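Local coordinates for protein cystalysin (Treponema denticola, PDB 1C7N) that belongs to the aminotransferase class I and II family of pyridoxal-5'-phosphate-dependent enzymes and holds pyridoxal-5'-phosphate in a pocket of each subunit, at residues 1-6 with 288-293; 16-21 with 40-45. All blocks are in the same frame, centred on the assembly; numbering follows the deposited sequence.

Interaction 1. Residues 1-6 with 288-293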
ATOM      1  N   MET A   1      -4.702 -25.274 -19.203  1.00 24.16           N
ATOM      2  CA  MET A   1      -3.409 -24.959 -18.533  1.00 23.95           C
ATOM      3  C   MET A   1      -2.955 -26.130 -17.666  1.00 24.06           C
ATOM      4  O   MET A   1      -3.778 -26.823 -17.070  1.00 23.67           O
ATOM      5  CB  MET A   1      -3.571 -23.717 -17.654  1.00 24.58           C
ATOM      6  CG  MET A   1      -2.264 -23.116 -17.170  1.00 25.10           C
ATOM      7  SD  MET A   1      -1.304 -22.426 -18.530  1.00 26.21           S
ATOM      8  CE  MET A   1      -2.049 -20.806 -18.685  1.00 25.69           C
ATOM      9  N   ILE A   2      -1.647 -26.357 -17.603  1.00 23.24           N
ATOM     10  CA  ILE A   2      -1.121 -27.430 -16.770  1.00 23.46           C
ATOM     11  C   ILE A   2      -0.566 -26.751 -15.525  1.00 22.61           C
ATOM     12  O   ILE A   2       0.144 -25.757 -15.629  1.00 23.09           O
ATOM     13  CB  ILE A   2      -0.010 -28.216 -17.493  1.00 24.56           C
ATOM     14  CG1 ILE A   2      -0.573 -28.831 -18.781  1.00 25.20           C
ATOM     15  CG2 ILE A   2       0.519 -29.318 -16.588  1.00 24.25           C
ATOM     16  CD1 ILE A   2       0.421 -29.663 -19.546  1.00 27.69           C
ATOM     17  N   TYR A   3      -0.898 -27.278 -14.353  1.00 21.69           N
ATOM     18  CA  TYR A   3      -0.453 -26.675 -13.102  1.00 20.07           C
ATOM     19  C   TYR A   3       0.652 -27.454 -12.400  1.00 19.71           C
ATOM     20  O   TYR A   3       0.760 -28.671 -12.550  1.00 20.23           O
ATOM     21  CB  TYR A   3      -1.659 -26.495 -12.178  1.00 20.12           C
ATOM     22  CG  TYR A   3      -2.775 -25.706 -12.831  1.00 19.57           C
ATOM     23  CD1 TYR A   3      -4.046 -26.257 -12.989  1.00 19.37           C
ATOM     24  CD2 TYR A   3      -2.543 -24.422 -13.337  1.00 19.36           C
ATOM     25  CE1 TYR A   3      -5.060 -25.550 -13.640  1.00 19.82           C
ATOM     26  CE2 TYR A   3      -3.545 -23.711 -13.987  1.00 18.83           C
ATOM     27  CZ  TYR A   3      -4.800 -24.279 -14.140  1.00 19.83           C
ATOM     28  OH  TYR A   3      -5.778 -23.586 -14.815  1.00 18.99           O
ATOM     29  N   ASP A   4       1.465 -26.742 -11.622  1.00 18.06           N
ATOM     30  CA  ASP A   4       2.582 -27.356 -10.915  1.00 16.63           C
ATOM     31  C   ASP A   4       2.527 -27.171  -9.401  1.00 16.38           C
ATOM     32  O   ASP A   4       2.689 -26.059  -8.899  1.00 16.19           O
ATOM     33  CB  ASP A   4       3.897 -26.777 -11.451  1.00 16.70           C
ATOM     34  CG  ASP A   4       5.127 -27.370 -10.778  1.00 16.27           C
ATOM     35  OD1 ASP A   4       4.994 -28.074  -9.751  1.00 15.43           O
ATOM     36  OD2 ASP A   4       6.238 -27.116 -11.277  1.00 16.53           O
ATOM     37  N   PHE A   5       2.293 -28.263  -8.678  1.00 15.34           N
ATOM     38  CA  PHE A   5       2.255 -28.225  -7.215  1.00 14.89           C
ATOM     39  C   PHE A   5       3.269 -29.237  -6.701  1.00 14.15           C
ATOM     40  O   PHE A   5       3.223 -29.657  -5.539  1.00 14.18           O
ATOM     41  CB  PHE A   5       0.864 -28.596  -6.684  1.00 14.12           C
ATOM     42  CG  PHE A   5      -0.232 -27.666  -7.128  1.00 13.74           C
ATOM     43  CD1 PHE A   5      -1.040 -27.988  -8.218  1.00 13.44           C
ATOM     44  CD2 PHE A   5      -0.465 -26.475  -6.450  1.00 13.75           C
ATOM     45  CE1 PHE A   5      -2.065 -27.137  -8.622  1.00 13.14           C
ATOM     46  CE2 PHE A   5      -1.488 -25.615  -6.849  1.00 14.19           C
ATOM     47  CZ  PHE A   5      -2.290 -25.950  -7.937  1.00 13.16           C
ATOM     48  N   THR A   6       4.195 -29.618  -7.576  1.00 13.65           N
ATOM     49  CA  THR A   6       5.200 -30.609  -7.240  1.00 12.97           C
ATOM     50  C   THR A   6       6.650 -30.130  -7.215  1.00 12.64           C
ATOM     51  O   THR A   6       7.472 -30.692  -6.500  1.00 11.89           O
ATOM     52  CB  THR A   6       5.102 -31.801  -8.201  1.00 14.09           C
ATOM     53  OG1 THR A   6       5.251 -31.334  -9.546  1.00 15.59           O
ATOM     54  CG2 THR A   6       3.750 -32.491  -8.057  1.00 13.83           C
ATOM     55  N   CYS A 288      -8.221 -17.977 -12.686  1.00 15.37           N
ATOM     56  CA  CYS A 288      -7.529 -18.966 -11.876  1.00 15.16           C
ATOM     57  C   CYS A 288      -8.360 -19.953 -11.072  1.00 15.29           C
ATOM     58  O   CYS A 288      -7.874 -20.524 -10.101  1.00 14.86           O
ATOM     59  CB  CYS A 288      -6.543 -18.238 -10.970  1.00 15.31           C
ATOM     60  SG  CYS A 288      -5.423 -17.174 -11.921  1.00 12.61           S
ATOM     61  N   GLY A 289      -9.601 -20.174 -11.496  1.00 16.82           N
ATOM     62  CA  GLY A 289     -10.467 -21.109 -10.800  1.00 17.71           C
ATOM     63  C   GLY A 289      -9.968 -22.546 -10.797  1.00 18.04           C
ATOM     64  O   GLY A 289     -10.002 -23.217  -9.761  1.00 19.69           O
ATOM     65  N   LYS A 290      -9.507 -23.026 -11.948  1.00 17.71           N
ATOM     66  CA  LYS A 290      -9.007 -24.398 -12.057  1.00 17.28           C
ATOM     67  C   LYS A 290      -7.752 -24.595 -11.218  1.00 15.42           C
ATOM     68  O   LYS A 290      -7.530 -25.666 -10.656  1.00 14.03           O
ATOM     69  CB  LYS A 290      -8.673 -24.750 -13.509  1.00 18.87           C
ATOM     70  CG  LYS A 290      -9.818 -24.629 -14.500  1.00 22.85           C
ATOM     71  CD  LYS A 290     -10.946 -25.592 -14.217  1.00 23.87           C
ATOM     72  CE  LYS A 290     -11.873 -25.678 -15.426  1.00 25.18           C
ATOM     73  NZ  LYS A 290     -12.242 -24.327 -15.944  1.00 24.40           N
ATOM     74  N   TRP A 291      -6.915 -23.564 -11.154  1.00 13.56           N
ATOM     75  CA  TRP A 291      -5.690 -23.658 -10.379  1.00 11.77           C
ATOM     76  C   TRP A 291      -6.052 -23.825  -8.905  1.00 12.27           C
ATOM     77  O   TRP A 291      -5.467 -24.647  -8.201  1.00 11.95           O
ATOM     78  CB  TRP A 291      -4.834 -22.405 -10.576  1.00 10.20           C
ATOM     79  CG  TRP A 291      -3.586 -22.416  -9.753  1.00  9.07           C
ATOM     80  CD1 TRP A 291      -2.367 -22.930 -10.099  1.00  8.45           C
ATOM     81  CD2 TRP A 291      -3.449 -21.915  -8.422  1.00  8.13           C
ATOM     82  NE1 TRP A 291      -1.477 -22.778  -9.055  1.00  9.73           N
ATOM     83  CE2 TRP A 291      -2.121 -22.159  -8.015  1.00  9.25           C
ATOM     84  CE3 TRP A 291      -4.327 -21.284  -7.529  1.00  9.28           C
ATOM     85  CZ2 TRP A 291      -1.648 -21.794  -6.750  1.00  7.21           C
ATOM     86  CZ3 TRP A 291      -3.854 -20.922  -6.276  1.00  9.77           C
ATOM     87  CH2 TRP A 291      -2.524 -21.178  -5.901  1.00  7.70           C
ATOM     88  N   LEU A 292      -7.032 -23.050  -8.447  1.00 12.53           N
ATOM     89  CA  LEU A 292      -7.475 -23.120  -7.060  1.00 13.07           C
ATOM     90  C   LEU A 292      -8.012 -24.511  -6.706  1.00 13.66           C
ATOM     91  O   LEU A 292      -7.782 -25.002  -5.597  1.00 13.47           O
ATOM     92  CB  LEU A 292      -8.553 -22.063  -6.795  1.00 13.77           C
ATOM     93  CG  LEU A 292      -9.141 -22.027  -5.383  1.00 14.15           C
ATOM     94  CD1 LEU A 292      -8.022 -21.878  -4.357  1.00 14.00           C
ATOM     95  CD2 LEU A 292     -10.115 -20.871  -5.270  1.00 13.46           C
ATOM     96  N   ASP A 293      -8.729 -25.140  -7.635  1.00 14.10           N
ATOM     97  CA  ASP A 293      -9.270 -26.477  -7.385  1.00 15.41           C
ATOM     98  C   ASP A 293      -8.120 -27.445  -7.148  1.00 14.07           C
ATOM     99  O   ASP A 293      -8.156 -28.263  -6.224  1.00 13.86           O
ATOM    100  CB  ASP A 293     -10.102 -26.983  -8.574  1.00 17.99           C
ATOM    101  CG  ASP A 293     -11.375 -26.185  -8.785  1.00 20.57           C
ATOM    102  OD1 ASP A 293     -11.973 -25.730  -7.788  1.00 20.91           O
ATOM    103  OD2 ASP A 293     -11.790 -26.030  -9.955  1.00 23.51           O
TER
HETATM  104  O   HOH W   1      -7.270 -21.763 -13.395  1.00 27.80           O
HETATM  105  O   HOH W   2       1.432 -23.477  -8.856  1.00 12.67           O
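The indole of Trp291 is met on one face by Phe5 and at its edge by Tyr3, and the three rings form an aromatic cluster that fastens the N-terminal arm of the chain to the first turn of helix 289-313. Phe5 CZ lies 3.5 Å above the indole plane, displaced toward the rim on the NE1 side. The two rings meet obliquely, their planes 35° apart. Tyr3 gives the second aromatic pair a different shape, an offset edge-to-face pair in which the indole edge points toward the Tyr3 face, planes at 88°, with Trp291 CD1 3.6 Å from Tyr3 CD2. The same phenol ring also receives a CH-pi contact: Trp291 CA sits over its centre, 3.9 Å from the centroid, while Met1 O lies over the opposite face, nearer the rim. Trp291 holds CG anti to its own N (chi1 177°), which carries the indole out from the helix to where Phe5 covers one face and Tyr3 meets the edge. Phe5 also brings its edge to the helix backbone, with CZ 3.4 Å from Trp291 O.

No direct hydrogen bond joins the two segments, and two waters make the polar links instead. One water donates to Tyr3 OH and accepts from Trp291 N in the first turn, while Tyr3 OH is also hydrogen-bonded to Glu48 OE1. Lys290 contributes its aliphatic root, CB resting 3.4 Å from Tyr3 OH. Within the arm, an Asx turn, Thr6 N donating to Asp4 OD1, spans Phe5. The second water accepts from Trp291 NE1 at 3.0 Å and donates to Asp4 O at 2.9 Å.

Interaction 2. Residues 16-21 with 40-45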
ATOM      1  N   SER A  16      11.965 -12.987   0.930  1.00 15.34           N
ATOM      2  CA  SER A  16      10.821 -13.652   1.548  1.00 14.63           C
ATOM      3  C   SER A  16      10.936 -13.484   3.055  1.00 14.35           C
ATOM      4  O   SER A  16      11.895 -13.958   3.654  1.00 13.76           O
ATOM      5  CB  SER A  16      10.816 -15.144   1.206  1.00 13.41           C
ATOM      6  OG  SER A  16       9.867 -15.841   1.993  1.00 13.09           O
ATOM      7  N   LEU A  17       9.970 -12.807   3.671  1.00 13.23           N
ATOM      8  CA  LEU A  17      10.025 -12.611   5.115  1.00 13.77           C
ATOM      9  C   LEU A  17      10.014 -13.951   5.835  1.00 12.71           C
ATOM     10  O   LEU A  17      10.664 -14.115   6.871  1.00 10.60           O
ATOM     11  CB  LEU A  17       8.850 -11.756   5.609  1.00 15.59           C
ATOM     12  CG  LEU A  17       8.854 -10.273   5.230  1.00 17.94           C
ATOM     13  CD1 LEU A  17      10.231  -9.663   5.477  1.00 20.02           C
ATOM     14  CD2 LEU A  17       8.495 -10.139   3.786  1.00 19.72           C
ATOM     15  N   LYS A  18       9.280 -14.908   5.275  1.00 12.13           N
ATOM     16  CA  LYS A  18       9.177 -16.237   5.867  1.00 12.58           C
ATOM     17  C   LYS A  18      10.511 -16.970   5.863  1.00 12.49           C
ATOM     18  O   LYS A  18      10.901 -17.563   6.867  1.00 11.51           O
ATOM     19  CB  LYS A  18       8.136 -17.086   5.128  1.00 13.04           C
ATOM     20  CG  LYS A  18       7.988 -18.493   5.715  1.00 14.28           C
ATOM     21  CD  LYS A  18       6.838 -19.272   5.099  1.00 14.73           C
ATOM     22  CE  LYS A  18       7.033 -19.514   3.620  1.00 16.00           C
ATOM     23  NZ  LYS A  18       5.851 -20.218   3.036  1.00 12.20           N
ATOM     24  N   TRP A  19      11.202 -16.945   4.729  1.00 12.25           N
ATOM     25  CA  TRP A  19      12.492 -17.619   4.629  1.00 13.35           C
ATOM     26  C   TRP A  19      13.591 -16.874   5.388  1.00 12.22           C
ATOM     27  O   TRP A  19      14.435 -17.494   6.024  1.00 12.50           O
ATOM     28  CB  TRP A  19      12.889 -17.802   3.157  1.00 13.68           C
ATOM     29  CG  TRP A  19      12.172 -18.940   2.478  1.00 14.98           C
ATOM     30  CD1 TRP A  19      10.825 -19.058   2.269  1.00 14.87           C
ATOM     31  CD2 TRP A  19      12.764 -20.127   1.927  1.00 14.46           C
ATOM     32  NE1 TRP A  19      10.547 -20.239   1.626  1.00 15.33           N
ATOM     33  CE2 TRP A  19      11.718 -20.915   1.402  1.00 14.20           C
ATOM     34  CE3 TRP A  19      14.079 -20.599   1.827  1.00 14.64           C
ATOM     35  CZ2 TRP A  19      11.943 -22.153   0.783  1.00 14.96           C
ATOM     36  CZ3 TRP A  19      14.305 -21.832   1.210  1.00 15.78           C
ATOM     37  CH2 TRP A  19      13.240 -22.593   0.697  1.00 14.37           C
ATOM     38  N   ASP A  20      13.595 -15.547   5.326  1.00 13.67           N
ATOM     39  CA  ASP A  20      14.619 -14.792   6.044  1.00 13.00           C
ATOM     40  C   ASP A  20      14.443 -15.025   7.546  1.00 14.35           C
ATOM     41  O   ASP A  20      15.418 -15.049   8.299  1.00 13.87           O
ATOM     42  CB  ASP A  20      14.524 -13.296   5.724  1.00 13.70           C
ATOM     43  CG  ASP A  20      14.834 -12.989   4.263  1.00 13.59           C
ATOM     44  OD1 ASP A  20      15.418 -13.853   3.572  1.00 11.27           O
ATOM     45  OD2 ASP A  20      14.501 -11.873   3.808  1.00 15.48           O
ATOM     46  N   LEU A  21      13.197 -15.209   7.974  1.00 14.11           N
ATOM     47  CA  LEU A  21      12.909 -15.450   9.382  1.00 16.17           C
ATOM     48  C   LEU A  21      13.515 -16.771   9.826  1.00 16.23           C
ATOM     49  O   LEU A  21      14.057 -16.879  10.927  1.00 17.45           O
ATOM     50  CB  LEU A  21      11.394 -15.469   9.630  1.00 15.95           C
ATOM     51  CG  LEU A  21      10.959 -15.853  11.052  1.00 17.49           C
ATOM     52  CD1 LEU A  21      11.623 -14.924  12.054  1.00 17.87           C
ATOM     53  CD2 LEU A  21       9.437 -15.781  11.179  1.00 17.30           C
ATOM     54  N   ASP A  40       1.976 -17.976   3.423  1.00 11.57           N
ATOM     55  CA  ASP A  40       2.064 -17.662   1.999  1.00 12.22           C
ATOM     56  C   ASP A  40       2.528 -19.000   1.429  1.00 12.05           C
ATOM     57  O   ASP A  40       3.163 -19.781   2.141  1.00 12.55           O
ATOM     58  CB  ASP A  40       2.971 -16.446   1.667  1.00 11.37           C
ATOM     59  CG  ASP A  40       4.458 -16.683   1.878  1.00 13.74           C
ATOM     60  OD1 ASP A  40       5.200 -15.687   1.711  1.00 13.91           O
ATOM     61  OD2 ASP A  40       4.899 -17.805   2.186  1.00 13.89           O
ATOM     62  N   MET A  41       2.171 -19.290   0.181  1.00 10.71           N
ATOM     63  CA  MET A  41       2.473 -20.594  -0.419  1.00 11.22           C
ATOM     64  C   MET A  41       3.845 -20.888  -1.007  1.00 11.32           C
ATOM     65  O   MET A  41       4.523 -20.013  -1.528  1.00 11.42           O
ATOM     66  CB  MET A  41       1.432 -20.914  -1.493  1.00 10.71           C
ATOM     67  CG  MET A  41      -0.001 -20.855  -1.014  1.00 10.15           C
ATOM     68  SD  MET A  41      -1.148 -21.338  -2.325  1.00 11.49           S
ATOM     69  CE  MET A  41      -2.701 -20.740  -1.629  1.00 10.86           C
ATOM     70  N   GLU A  42       4.225 -22.160  -0.933  1.00 11.00           N
ATOM     71  CA  GLU A  42       5.490 -22.625  -1.482  1.00 11.05           C
ATOM     72  C   GLU A  42       5.217 -23.214  -2.868  1.00 10.74           C
ATOM     73  O   GLU A  42       5.782 -24.238  -3.259  1.00 12.19           O
ATOM     74  CB  GLU A  42       6.113 -23.670  -0.557  1.00 10.66           C
ATOM     75  CG  GLU A  42       6.724 -23.072   0.715  1.00  9.85           C
ATOM     76  CD  GLU A  42       7.725 -21.956   0.420  1.00 11.22           C
ATOM     77  OE1 GLU A  42       8.636 -22.172  -0.404  1.00 10.76           O
ATOM     78  OE2 GLU A  42       7.608 -20.864   1.015  1.00 11.87           O
ATOM     79  N   PHE A  43       4.327 -22.543  -3.592  1.00 10.65           N
ATOM     80  CA  PHE A  43       3.936 -22.926  -4.943  1.00 10.86           C
ATOM     81  C   PHE A  43       4.131 -21.702  -5.827  1.00 10.97           C
ATOM     82  O   PHE A  43       4.008 -20.569  -5.358  1.00 11.56           O
ATOM     83  CB  PHE A  43       2.446 -23.284  -5.002  1.00 11.02           C
ATOM     84  CG  PHE A  43       2.057 -24.499  -4.207  1.00 11.07           C
ATOM     85  CD1 PHE A  43       0.902 -24.487  -3.429  1.00 11.32           C
ATOM     86  CD2 PHE A  43       2.799 -25.673  -4.282  1.00 11.38           C
ATOM     87  CE1 PHE A  43       0.487 -25.632  -2.740  1.00 10.80           C
ATOM     88  CE2 PHE A  43       2.394 -26.819  -3.601  1.00 11.88           C
ATOM     89  CZ  PHE A  43       1.235 -26.798  -2.830  1.00 10.86           C
ATOM     90  N   LYS A  44       4.440 -21.908  -7.100  1.00 11.61           N
ATOM     91  CA  LYS A  44       4.542 -20.757  -7.977  1.00 11.67           C
ATOM     92  C   LYS A  44       3.087 -20.292  -8.118  1.00 11.78           C
ATOM     93  O   LYS A  44       2.151 -21.078  -7.926  1.00 10.49           O
ATOM     94  CB  LYS A  44       5.121 -21.145  -9.343  1.00 13.89           C
ATOM     95  CG  LYS A  44       6.654 -21.243  -9.386  1.00 16.41           C
ATOM     96  CD  LYS A  44       7.304 -19.913  -8.987  1.00 19.08           C
ATOM     97  CE  LYS A  44       8.683 -19.710  -9.630  1.00 22.02           C
ATOM     98  NZ  LYS A  44       9.700 -20.727  -9.233  1.00 23.09           N
ATOM     99  N   ASN A  45       2.889 -19.020  -8.429  1.00 11.97           N
ATOM    100  CA  ASN A  45       1.534 -18.491  -8.590  1.00 12.48           C
ATOM    101  C   ASN A  45       0.852 -19.108  -9.812  1.00 12.66           C
ATOM    102  O   ASN A  45       1.504 -19.738 -10.642  1.00 13.36           O
ATOM    103  CB  ASN A  45       1.602 -16.971  -8.711  1.00 10.77           C
ATOM    104  CG  ASN A  45       2.017 -16.313  -7.410  1.00 10.45           C
ATOM    105  OD1 ASN A  45       1.207 -16.164  -6.492  1.00 12.84           O
ATOM    106  ND2 ASN A  45       3.284 -15.939  -7.311  1.00  5.39           N
TER
HETATM  107  O   HOH W   3       7.464 -14.638   2.846  1.00  9.59           O
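Lys18 reaches from the first turn of helix 17-25 into a salt-bridge network with Asp40 and Glu42, a buried polar junction between that helix and the loop leading to helix 47-59. Its ammonium group makes three hydrogen bonds: NZ to Asp40 OD2 at 2.7 Å, to Glu42 OE2 at 2.8 Å and to Asp40 O at 2.9 Å. The chain runs extended until it bends at chi3 (63°), which turns the amine between the two acids. Asp40 OD2 is approached nearly along its C-O bond, whereas Glu42 OE2 receives the amine on its anti lone pair.

Glu42 OE2 also accepts from Trp19 NE1 at 3.1 Å. This bond is nearly straight (168°) and leaves the indole in its plane, but reaches the oxygen from above the carboxylate plane. Arg11 NH2 forms salt bridges with both Asp40 OD2 and Glu42 OE2, so two cations share the acids, an environment that would probably favour their ionised forms. Asp40 O has a second donor in Asn371 ND2.

Ser16 caps the helix, its OG accepting from Trp19 N. A water accepts from Ser16 OG and Lys18 N, then passes the connection across to Asp40. At that end, Asp40 OD1 is held by Tyr64 N of the second subunit and by the water, whose oxygen lies 2.7 Å from OD1.

Interactions 1 and 2 illustrate how two loop-to-helix contacts are held by unlike chemistry. The contact of 1-6 with 288-293 is partly buried and relies on aromatic packing, with water carrying its polar links; that of 16-21 with 40-45 is fully buried and relies on charge. Only interaction 2 reaches the second subunit, and the side chain of Asp40 lies about 8 Å from pyridoxal-5'-phosphate, against about 14 Å for that of Trp291. Along the chain interaction 2 is nested inside the loop closed by interaction 1. Both loops pack on helix 289-313, Phe5 and Phe43 each touching Cys295 and Val298, and Trp291 CH2 meets Met41 SD at 3.8 Å.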